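Protein (adenylosuccinate lyase) (Thermotoga maritima, PDB 1C3C) catalyses the release of fumarate from adenylosuccinate and probably also from SAICAR, two steps of de novo purine biosynthesis. Local coordinates at residues K41-R46 with G81-F86; V25-T30 with R46-A51. All coordinates share one frame; numbering follows the deposited sequence.

Interaction 1 of 2, residues K41-R46 with G81-F86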
ATOM      1  N   LYS A  41     -11.445 -39.185  34.061  1.00 24.82           N
ATOM      2  CA  LYS A  41     -11.861 -39.943  32.895  1.00 25.88           C
ATOM      3  C   LYS A  41     -13.347 -39.715  32.599  1.00 25.42           C
ATOM      4  O   LYS A  41     -14.144 -39.701  33.527  1.00 26.90           O
ATOM      5  CB  LYS A  41     -11.629 -41.439  33.132  1.00 27.07           C
ATOM      6  N   GLY A  42     -13.695 -39.485  31.344  1.00 23.15           N
ATOM      7  CA  GLY A  42     -15.056 -39.270  30.915  1.00 22.71           C
ATOM      8  C   GLY A  42     -15.462 -37.830  30.705  1.00 21.59           C
ATOM      9  O   GLY A  42     -16.500 -37.615  30.050  1.00 21.96           O
ATOM     10  N   VAL A  43     -14.671 -36.854  31.189  1.00 19.36           N
ATOM     11  CA  VAL A  43     -15.091 -35.467  31.047  1.00 18.25           C
ATOM     12  C   VAL A  43     -15.288 -35.059  29.600  1.00 17.48           C
ATOM     13  O   VAL A  43     -16.255 -34.403  29.227  1.00 16.89           O
ATOM     14  CB  VAL A  43     -14.072 -34.503  31.729  1.00 18.53           C
ATOM     15  CG1 VAL A  43     -14.301 -33.062  31.308  1.00 18.47           C
ATOM     16  CG2 VAL A  43     -14.231 -34.691  33.251  1.00 19.19           C
ATOM     17  N   THR A  44     -14.329 -35.413  28.728  1.00 16.69           N
ATOM     18  CA  THR A  44     -14.326 -34.894  27.358  1.00 17.26           C
ATOM     19  C   THR A  44     -15.570 -35.392  26.618  1.00 17.33           C
ATOM     20  O   THR A  44     -16.257 -34.631  25.964  1.00 15.56           O
ATOM     21  CB  THR A  44     -13.049 -35.319  26.621  1.00 17.85           C
ATOM     22  OG1 THR A  44     -11.913 -34.681  27.281  1.00 18.77           O
ATOM     23  CG2 THR A  44     -13.039 -34.818  25.176  1.00 18.19           C
ATOM     24  N   GLU A  45     -15.873 -36.679  26.823  1.00 18.69           N
ATOM     25  CA  GLU A  45     -17.054 -37.231  26.128  1.00 20.70           C
ATOM     26  C   GLU A  45     -18.320 -36.540  26.600  1.00 20.00           C
ATOM     27  O   GLU A  45     -19.214 -36.264  25.765  1.00 20.02           O
ATOM     28  CB  GLU A  45     -17.041 -38.747  26.352  1.00 23.14           C
ATOM     29  CG  GLU A  45     -18.248 -39.429  25.670  1.00 25.61           C
ATOM     30  N   ARG A  46     -18.426 -36.267  27.912  1.00 18.15           N
ATOM     31  CA  ARG A  46     -19.655 -35.612  28.396  1.00 17.96           C
ATOM     32  C   ARG A  46     -19.811 -34.210  27.848  1.00 16.70           C
ATOM     33  O   ARG A  46     -20.899 -33.737  27.467  1.00 15.95           O
ATOM     34  CB  ARG A  46     -19.655 -35.559  29.948  1.00 18.96           C
ATOM     35  CG  ARG A  46     -19.802 -36.981  30.543  1.00 20.16           C
ATOM     36  CD  ARG A  46     -20.122 -36.864  32.029  1.00 21.65           C
ATOM     37  NE  ARG A  46     -19.112 -36.151  32.796  1.00 22.18           N
ATOM     38  CZ  ARG A  46     -18.155 -36.735  33.520  1.00 23.09           C
ATOM     39  NH1 ARG A  46     -17.300 -35.965  34.215  1.00 22.71           N
ATOM     40  NH2 ARG A  46     -18.073 -38.053  33.549  1.00 22.86           N
ATOM     41  N   GLY A  81     -22.835 -28.490  33.153  1.00 22.11           N
ATOM     42  CA  GLY A  81     -22.912 -28.924  34.564  1.00 24.07           C
ATOM     43  C   GLY A  81     -21.566 -28.802  35.284  1.00 24.92           C
ATOM     44  O   GLY A  81     -20.811 -27.851  35.052  1.00 24.14           O
ATOM     45  N   GLU A  82     -21.226 -29.774  36.125  1.00 25.57           N
ATOM     46  CA  GLU A  82     -20.020 -29.685  36.961  1.00 28.19           C
ATOM     47  C   GLU A  82     -18.738 -29.856  36.150  1.00 25.20           C
ATOM     48  O   GLU A  82     -17.631 -29.563  36.616  1.00 24.43           O
ATOM     49  CB  GLU A  82     -20.000 -30.764  38.049  1.00 33.28           C
ATOM     50  CG  GLU A  82     -21.230 -30.777  38.932  1.00 39.55           C
ATOM     51  CD  GLU A  82     -21.237 -29.767  40.050  1.00 44.09           C
ATOM     52  OE1 GLU A  82     -20.584 -28.705  39.964  1.00 45.84           O
ATOM     53  OE2 GLU A  82     -21.919 -30.032  41.082  1.00 46.55           O
ATOM     54  N   ASP A  83     -18.869 -30.327  34.896  1.00 21.51           N
ATOM     55  CA  ASP A  83     -17.706 -30.368  34.028  1.00 20.74           C
ATOM     56  C   ASP A  83     -17.197 -28.968  33.643  1.00 19.35           C
ATOM     57  O   ASP A  83     -16.101 -28.886  33.072  1.00 18.48           O
ATOM     58  CB  ASP A  83     -17.986 -31.182  32.768  1.00 21.53           C
ATOM     59  CG  ASP A  83     -18.072 -32.671  33.072  1.00 23.43           C
ATOM     60  OD1 ASP A  83     -17.420 -33.151  34.012  1.00 25.33           O
ATOM     61  OD2 ASP A  83     -18.785 -33.390  32.337  1.00 23.70           O
ATOM     62  N   SER A  84     -17.897 -27.891  33.934  1.00 18.51           N
ATOM     63  CA  SER A  84     -17.405 -26.553  33.687  1.00 20.20           C
ATOM     64  C   SER A  84     -16.108 -26.258  34.451  1.00 20.94           C
ATOM     65  O   SER A  84     -15.311 -25.475  33.918  1.00 20.06           O
ATOM     66  CB  SER A  84     -18.428 -25.467  33.998  1.00 22.09           C
ATOM     67  OG  SER A  84     -18.662 -25.463  35.388  1.00 24.53           O
ATOM     68  N   ARG A  85     -15.840 -26.970  35.554  1.00 20.44           N
ATOM     69  CA  ARG A  85     -14.578 -26.809  36.268  1.00 22.51           C
ATOM     70  C   ARG A  85     -13.384 -27.159  35.397  1.00 20.53           C
ATOM     71  O   ARG A  85     -12.262 -26.712  35.695  1.00 21.21           O
ATOM     72  CB  ARG A  85     -14.521 -27.775  37.479  1.00 26.84           C
ATOM     73  CG  ARG A  85     -15.686 -27.685  38.440  1.00 32.34           C
ATOM     74  CD  ARG A  85     -15.655 -28.807  39.499  1.00 36.48           C
ATOM     75  NE  ARG A  85     -16.303 -30.032  39.039  1.00 39.36           N
ATOM     76  CZ  ARG A  85     -16.259 -31.249  39.563  1.00 40.82           C
ATOM     77  NH1 ARG A  85     -15.555 -31.484  40.669  1.00 41.97           N
ATOM     78  NH2 ARG A  85     -16.893 -32.272  39.011  1.00 41.09           N
ATOM     79  N   PHE A  86     -13.552 -28.040  34.410  1.00 17.72           N
ATOM     80  CA  PHE A  86     -12.455 -28.563  33.614  1.00 17.61           C
ATOM     81  C   PHE A  86     -12.367 -27.915  32.219  1.00 16.42           C
ATOM     82  O   PHE A  86     -11.509 -28.322  31.441  1.00 16.55           O
ATOM     83  CB  PHE A  86     -12.653 -30.079  33.435  1.00 19.23           C
ATOM     84  CG  PHE A  86     -12.777 -30.762  34.783  1.00 22.25           C
ATOM     85  CD1 PHE A  86     -13.921 -31.496  35.055  1.00 23.97           C
ATOM     86  CD2 PHE A  86     -11.781 -30.644  35.732  1.00 23.47           C
ATOM     87  CE1 PHE A  86     -14.026 -32.138  36.303  1.00 25.52           C
ATOM     88  CE2 PHE A  86     -11.877 -31.293  36.953  1.00 24.86           C
ATOM     89  CZ  PHE A  86     -13.015 -32.019  37.232  1.00 24.91           C
TER

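Interaction 2 of 2, residues V25-T30 with R46-A51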
ATOM      1  N   VAL A  25     -11.275 -26.500  19.600  1.00 10.50           N
ATOM      2  CA  VAL A  25     -10.056 -26.248  20.397  1.00 10.60           C
ATOM      3  C   VAL A  25     -10.257 -26.597  21.876  1.00 10.82           C
ATOM      4  O   VAL A  25      -9.419 -27.307  22.462  1.00 10.08           O
ATOM      5  CB  VAL A  25      -9.658 -24.762  20.283  1.00 10.59           C
ATOM      6  CG1 VAL A  25      -8.474 -24.464  21.224  1.00 11.36           C
ATOM      7  CG2 VAL A  25      -9.286 -24.421  18.844  1.00 10.90           C
ATOM      8  N   GLU A  26     -11.359 -26.110  22.458  1.00 10.20           N
ATOM      9  CA  GLU A  26     -11.580 -26.481  23.870  1.00 11.76           C
ATOM     10  C   GLU A  26     -11.623 -27.984  24.132  1.00 11.79           C
ATOM     11  O   GLU A  26     -11.134 -28.437  25.185  1.00 11.61           O
ATOM     12  CB  GLU A  26     -12.901 -25.858  24.309  1.00 12.35           C
ATOM     13  CG  GLU A  26     -12.976 -24.351  24.308  1.00 14.21           C
ATOM     14  CD  GLU A  26     -12.273 -23.647  25.424  1.00 16.90           C
ATOM     15  OE1 GLU A  26     -11.563 -24.247  26.259  1.00 18.42           O
ATOM     16  OE2 GLU A  26     -12.455 -22.414  25.469  1.00 17.63           O
ATOM     17  N   LEU A  27     -12.293 -28.741  23.246  1.00 11.21           N
ATOM     18  CA  LEU A  27     -12.388 -30.196  23.423  1.00 12.33           C
ATOM     19  C   LEU A  27     -11.048 -30.886  23.213  1.00 12.38           C
ATOM     20  O   LEU A  27     -10.769 -31.939  23.781  1.00 13.03           O
ATOM     21  CB  LEU A  27     -13.441 -30.816  22.495  1.00 12.84           C
ATOM     22  CG  LEU A  27     -14.892 -30.490  22.931  1.00 15.00           C
ATOM     23  CD1 LEU A  27     -15.874 -30.840  21.828  1.00 15.77           C
ATOM     24  CD2 LEU A  27     -15.194 -31.242  24.231  1.00 16.93           C
ATOM     25  N   ALA A  28     -10.189 -30.344  22.336  1.00 11.67           N
ATOM     26  CA  ALA A  28      -8.837 -30.890  22.205  1.00 11.18           C
ATOM     27  C   ALA A  28      -8.075 -30.695  23.512  1.00 11.05           C
ATOM     28  O   ALA A  28      -7.292 -31.556  23.941  1.00 11.08           O
ATOM     29  CB  ALA A  28      -8.090 -30.242  21.021  1.00 10.84           C
ATOM     30  N   VAL A  29      -8.280 -29.541  24.163  1.00  9.78           N
ATOM     31  CA  VAL A  29      -7.560 -29.276  25.418  1.00 10.53           C
ATOM     32  C   VAL A  29      -8.096 -30.199  26.519  1.00 11.11           C
ATOM     33  O   VAL A  29      -7.282 -30.741  27.302  1.00 10.37           O
ATOM     34  CB  VAL A  29      -7.712 -27.792  25.813  1.00 10.70           C
ATOM     35  CG1 VAL A  29      -7.179 -27.491  27.224  1.00 11.29           C
ATOM     36  CG2 VAL A  29      -6.954 -26.900  24.805  1.00 10.22           C
ATOM     37  N   THR A  30      -9.430 -30.336  26.619  1.00 10.95           N
ATOM     38  CA  THR A  30      -9.919 -31.232  27.700  1.00 12.78           C
ATOM     39  C   THR A  30      -9.446 -32.651  27.431  1.00 12.92           C
ATOM     40  O   THR A  30      -9.092 -33.394  28.353  1.00 12.42           O
ATOM     41  CB  THR A  30     -11.454 -31.221  27.902  1.00 14.61           C
ATOM     42  OG1 THR A  30     -12.112 -31.657  26.728  1.00 16.06           O
ATOM     43  CG2 THR A  30     -11.945 -29.816  28.269  1.00 13.89           C
ATOM     44  N   ARG A  46     -18.426 -36.267  27.912  1.00 18.15           N
ATOM     45  CA  ARG A  46     -19.655 -35.612  28.396  1.00 17.96           C
ATOM     46  C   ARG A  46     -19.811 -34.210  27.848  1.00 16.70           C
ATOM     47  O   ARG A  46     -20.899 -33.737  27.467  1.00 15.95           O
ATOM     48  CB  ARG A  46     -19.655 -35.559  29.948  1.00 18.96           C
ATOM     49  CG  ARG A  46     -19.802 -36.981  30.543  1.00 20.16           C
ATOM     50  CD  ARG A  46     -20.122 -36.864  32.029  1.00 21.65           C
ATOM     51  NE  ARG A  46     -19.112 -36.151  32.796  1.00 22.18           N
ATOM     52  CZ  ARG A  46     -18.155 -36.735  33.520  1.00 23.09           C
ATOM     53  NH1 ARG A  46     -17.300 -35.965  34.215  1.00 22.71           N
ATOM     54  NH2 ARG A  46     -18.073 -38.053  33.549  1.00 22.86           N
ATOM     55  N   ILE A  47     -18.685 -33.449  27.859  1.00 15.84           N
ATOM     56  CA  ILE A  47     -18.765 -32.097  27.311  1.00 16.37           C
ATOM     57  C   ILE A  47     -19.130 -32.119  25.832  1.00 16.73           C
ATOM     58  O   ILE A  47     -19.999 -31.405  25.311  1.00 16.29           O
ATOM     59  CB  ILE A  47     -17.439 -31.341  27.548  1.00 16.10           C
ATOM     60  CG1 ILE A  47     -17.223 -31.139  29.065  1.00 16.34           C
ATOM     61  CG2 ILE A  47     -17.477 -29.991  26.816  1.00 16.30           C
ATOM     62  CD1 ILE A  47     -15.913 -30.410  29.365  1.00 15.97           C
ATOM     63  N   ARG A  48     -18.517 -33.046  25.084  1.00 17.25           N
ATOM     64  CA  ARG A  48     -18.850 -33.264  23.680  1.00 20.64           C
ATOM     65  C   ARG A  48     -20.345 -33.541  23.468  1.00 21.10           C
ATOM     66  O   ARG A  48     -20.960 -32.969  22.536  1.00 19.90           O
ATOM     67  CB  ARG A  48     -18.014 -34.416  23.099  1.00 23.22           C
ATOM     68  CG  ARG A  48     -18.297 -34.539  21.589  1.00 27.42           C
ATOM     69  CD  ARG A  48     -17.352 -35.510  20.905  1.00 31.44           C
ATOM     70  NE  ARG A  48     -15.980 -35.003  20.869  1.00 34.87           N
ATOM     71  CZ  ARG A  48     -14.971 -35.536  21.560  1.00 36.06           C
ATOM     72  NH1 ARG A  48     -15.156 -36.595  22.347  1.00 37.50           N
ATOM     73  NH2 ARG A  48     -13.769 -34.992  21.431  1.00 36.28           N
ATOM     74  N   ASN A  49     -20.938 -34.324  24.373  1.00 21.19           N
ATOM     75  CA  ASN A  49     -22.365 -34.657  24.267  1.00 22.08           C
ATOM     76  C   ASN A  49     -23.228 -33.446  24.550  1.00 21.73           C
ATOM     77  O   ASN A  49     -24.329 -33.343  23.989  1.00 22.65           O
ATOM     78  CB  ASN A  49     -22.716 -35.804  25.234  1.00 23.98           C
ATOM     79  CG  ASN A  49     -22.192 -37.158  24.788  1.00 26.40           C
ATOM     80  OD1 ASN A  49     -22.013 -37.364  23.577  1.00 27.89           O
ATOM     81  ND2 ASN A  49     -21.941 -38.072  25.704  1.00 27.03           N
ATOM     82  N   ASN A  50     -22.823 -32.556  25.450  1.00 19.77           N
ATOM     83  CA  ASN A  50     -23.675 -31.514  25.997  1.00 21.19           C
ATOM     84  C   ASN A  50     -23.451 -30.157  25.316  1.00 21.16           C
ATOM     85  O   ASN A  50     -24.290 -29.258  25.301  1.00 20.57           O
ATOM     86  CB  ASN A  50     -23.359 -31.353  27.498  1.00 22.17           C
ATOM     87  CG  ASN A  50     -23.951 -32.464  28.366  1.00 24.71           C
ATOM     88  OD1 ASN A  50     -25.126 -32.719  28.144  1.00 24.24           O
ATOM     89  ND2 ASN A  50     -23.167 -32.952  29.342  1.00 26.45           N
ATOM     90  N   ALA A  51     -22.254 -29.970  24.753  1.00 21.04           N
ATOM     91  CA  ALA A  51     -21.887 -28.634  24.294  1.00 22.17           C
ATOM     92  C   ALA A  51     -22.473 -28.410  22.898  1.00 24.18           C
ATOM     93  O   ALA A  51     -22.057 -29.032  21.918  1.00 24.69           O
ATOM     94  CB  ALA A  51     -20.382 -28.423  24.279  1.00 21.94           C
TER

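Interaction 1 of 2, residues K41-R46 with G81-F86
R46 and D83 form a bidentate, side-on salt bridge that ties the first turn of helix 43-50 to the 3-10 turn 82-86, within the helical N-terminal part of this fumarase/aspartase-type lyase. Each carboxylate oxygen offers its syn lone pair to a different nitrogen: R46 NE lies 2.8 Å from D83 OD2, and R46 NH1 lies 2.8 Å from D83 OD1. The second bond is almost straight, with 175° at the hydrogen, and the two flat groups are only 18° from coplanar. The pairing fixes the rotation of both groups and probably offsets the charge of the buried aspartate. A bend at chi3 folds the arginine back over its own helix start, where the carbonyl oxygen G42 O and V43 CA lie over one guanidinium face, displaced toward its rim. That oxygen also accepts the backbone bond from R46 N.

Beside the ion pair the chemistry turns apolar. V43 places CG2 beside its backbone N and CG1 beside its carbonyl carbon (chi1 166°), and both methyls meet F86. V43 CG2 comes to 3.7 Å from F86 CD1, approaching the ring obliquely, and V43 CG1 is 4.0 Å from F86 CB. The same CG2 methyl lies 3.6 Å from D83 OD1, flanking the carboxylate. I39 and P40, from the loop leading into the helix, also pack on F86. Within the 3-10 turn, R85 CB sits over the centre of the F86 ring, while R85 NE donates to E82 O at 2.8 Å.

Interaction 2 of 2, residues V25-T30 with R46-A51
I47 meets L27 and T30 with two separate branches where helices 15-35 and 43-50 run side by side as an antiparallel helical hairpin. Their local axes lie 10.7 Å apart, with 160° between their directions. From I47, the CG2 methyl packs against L27 CD2 at 3.7 Å as the two side chains slide past each other in opposite senses. The other branch is fully extended (chi2 179°), which carries CD1 outward to meet T30 CG2 tip to tip at 4.2 Å. This second touch is looser, and both residues are buried.

R48 follows, at the level of L27 in the register. Its main chain is involved as well as its side chain, since L27 CD2 rests 3.9 Å from R48 N. The arginine runs extended through chi1 and chi2 and then turns at chi3 (-68°), bringing R48 NE to 4.3 Å from L27 CD1. The leucine is thus held between a buried isoleucine and an exposed arginine, CD2 going to I47 CG2 and the R48 backbone N, CD1 to the arginine chain. The approach of L27 CD1 to the guanidinium is oblique and purely van der Waals.

At the far end the helix closes: A51 N donates to I47 O at 2.7 Å, and A51 is the first residue to leave helical geometry. Its side chain touches I76 of helix 68-80, as N50 touches I80. On helix 15-35, V25 and E26 face helix 93-129, and A28 and V29 pack on helix 191-200, while both arms of the hairpin touch helix 68-80, E26 through F72 and V73.

Helix 43-50 serves both contacts, and R46 belongs to both ranges although it works only in interaction 1. Each is partly buried, near one end of the elongated chain. Interaction 1 closes the helix start onto a loop turn with charge and hydrogen bonds, backed by V43 and F86, whereas interaction 2 pairs two helices by apolar contact, with R48 on the solvent-exposed side. The two are continuous: their centres lie about 8 Å apart, D83 CB packs 3.8 Å from I47 CG1, and T44 OG1 is probably hydrogen-bonded to T30 OG1 at 3.1 Å. F86 O also approaches T30 CG2, so the loop turn reaches helix 15-35.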